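Local structure of chitinase A (Pteris ryukyuensis, 4RL3) at residues 6-9 against 14-17. The protein is a class III chitinase of glycoside hydrolase family 18, represented here by its catalytic domain, which probably hydrolyses the glycosidic bonds of chitin. Numbering follows the deposited sequence.
Sequences EYIG and GVQF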
loop_
_atom_site.group_PDB
_atom_site.type_symbol
_atom_site.label_atom_id
_atom_site.label_comp_id
_atom_site.label_asym_id
_atom_site.label_seq_id
_atom_site.Cartn_x
_atom_site.Cartn_y
_atom_site.Cartn_z
ATOM N N GLU A 6 6.375 -4.014 1.078
ATOM C CA GLU A 6 6.843 -4.077 -0.303
ATOM C C GLU A 6 5.646 -4.297 -1.228
ATOM O O GLU A 6 5.030 -5.371 -1.206
ATOM C CB GLU A 6 7.835 -5.243 -0.456
ATOM C CG GLU A 6 8.487 -5.381 -1.831
ATOM C CD GLU A 6 9.713 -4.512 -2.019
ATOM O OE1 GLU A 6 10.028 -3.689 -1.138
ATOM O OE2 GLU A 6 10.353 -4.658 -3.080
ATOM N N TYR A 7 5.318 -3.300 -2.048
ATOM C CA TYR A 7 4.336 -3.508 -3.118
ATOM C C TYR A 7 4.902 -4.449 -4.170
ATOM O O TYR A 7 6.108 -4.411 -4.466
ATOM C CB TYR A 7 3.920 -2.188 -3.779
ATOM C CG TYR A 7 2.996 -1.319 -2.946
ATOM C CD1 TYR A 7 3.497 -0.461 -1.962
ATOM C CD2 TYR A 7 1.622 -1.347 -3.144
ATOM C CE1 TYR A 7 2.659 0.334 -1.212
ATOM C CE2 TYR A 7 0.773 -0.540 -2.396
ATOM C CZ TYR A 7 1.296 0.293 -1.425
ATOM O OH TYR A 7 0.477 1.096 -0.660
ATOM N N ILE A 8 4.044 -5.307 -4.724
ATOM C CA ILE A 8 4.474 -6.267 -5.733
ATOM C C ILE A 8 3.337 -6.734 -6.638
ATOM O O ILE A 8 2.226 -6.986 -6.174
ATOM C CB ILE A 8 5.139 -7.489 -5.054
ATOM C CG1 ILE A 8 5.666 -8.504 -6.085
ATOM C CG2 ILE A 8 4.191 -8.177 -4.074
ATOM C CD1 ILE A 8 6.638 -9.491 -5.500
ATOM N N GLY A 9 3.639 -6.851 -7.932
ATOM C CA GLY A 9 2.814 -7.623 -8.863
ATOM C C GLY A 9 2.113 -6.917 -10.002
ATOM O O GLY A 9 1.547 -7.586 -10.853
ATOM N N GLY A 14 7.303 -10.695 -13.982
ATOM C CA GLY A 14 7.889 -11.943 -13.547
ATOM C C GLY A 14 8.472 -11.935 -12.157
ATOM O O GLY A 14 8.934 -12.969 -11.682
ATOM N N VAL A 15 8.456 -10.793 -11.482
ATOM C CA VAL A 15 8.999 -10.737 -10.131
ATOM C C VAL A 15 8.187 -11.642 -9.204
ATOM O O VAL A 15 6.976 -11.794 -9.355
ATOM C CB VAL A 15 9.064 -9.287 -9.597
ATOM C CG1 VAL A 15 7.662 -8.695 -9.410
ATOM C CG2 VAL A 15 9.879 -9.218 -8.303
ATOM N N GLN A 16 8.884 -12.257 -8.255
ATOM C CA GLN A 16 8.278 -13.178 -7.311
ATOM C C GLN A 16 8.576 -12.708 -5.892
ATOM O O GLN A 16 9.510 -11.924 -5.668
ATOM C CB GLN A 16 8.830 -14.582 -7.548
ATOM C CG GLN A 16 8.528 -15.097 -8.950
ATOM C CD GLN A 16 9.062 -16.486 -9.193
ATOM O OE1 GLN A 16 10.132 -16.655 -9.798
ATOM N NE2 GLN A 16 8.347 -17.490 -8.708
ATOM N N PHE A 17 7.764 -13.168 -4.938
ATOM C CA PHE A 17 8.005 -12.889 -3.518
ATOM C C PHE A 17 9.431 -13.326 -3.191
ATOM O O PHE A 17 10.138 -12.664 -2.439
ATOM C CB PHE A 17 7.057 -13.671 -2.589
ATOM C CG PHE A 17 5.574 -13.378 -2.767
ATOM C CD1 PHE A 17 5.085 -12.088 -2.666
ATOM C CD2 PHE A 17 4.669 -14.413 -2.951
ATOM C CE1 PHE A 17 3.728 -11.820 -2.793
ATOM C CE2 PHE A 17 3.305 -14.165 -3.075
ATOM C CZ PHE A 17 2.836 -12.858 -3.004
#
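I8 meets V15 and F17 through apolar contacts, and no hydrogen bond joins 6-9 to 14-17: the case illustrates how one branched side chain can lie between the end of a barrel strand and the loop that follows it. The branches of the isoleucine divide the nearest contacts between V15 and F17. I8 CG1 lies 3.9 Å from V15 CG1, the two aliphatic side chains running at a slant to each other. I8 CG2 approaches CE1 of the F17 ring obliquely, also at 3.9 Å, with the side chains nearly perpendicular. The extended chain of I8, CG1 anti to the backbone N (chi1 -177°) and CD1 anti again to CA (chi2 164°), carries the terminal methyl outward to the loop backbone. There I8 CD1 packs on the peptide between Q16 and F17, 3.8 Å from Q16 O and 3.9 Å from F17 N, in van der Waals contact. F17 sends its ring back towards the strand, CG being anti to its own carbonyl carbon (chi1 -61°), whereas Q16 starts its side chain away from the strand and is exposed.

Polar interactions hold each segment from elsewhere: the backbone of I8 bonds to I31 on the neighbouring parallel strand 27-36, G9 N to D251 OD1, and Q16 N to D19 OD2. F17 also packs on helix 60-69, and its ring meets that of F30.

Y7, whose OH bonds to D120 and N181, probably places this strand end beside the DGIDIDYE motif of family 18, to which D120 belongs. The contact itself is packing at the barrel end, where the C-terminal end of strand 3-8 meets the loop leading to strand 27-36 in the TIM barrel of family 18, with helix 60-69 against F17.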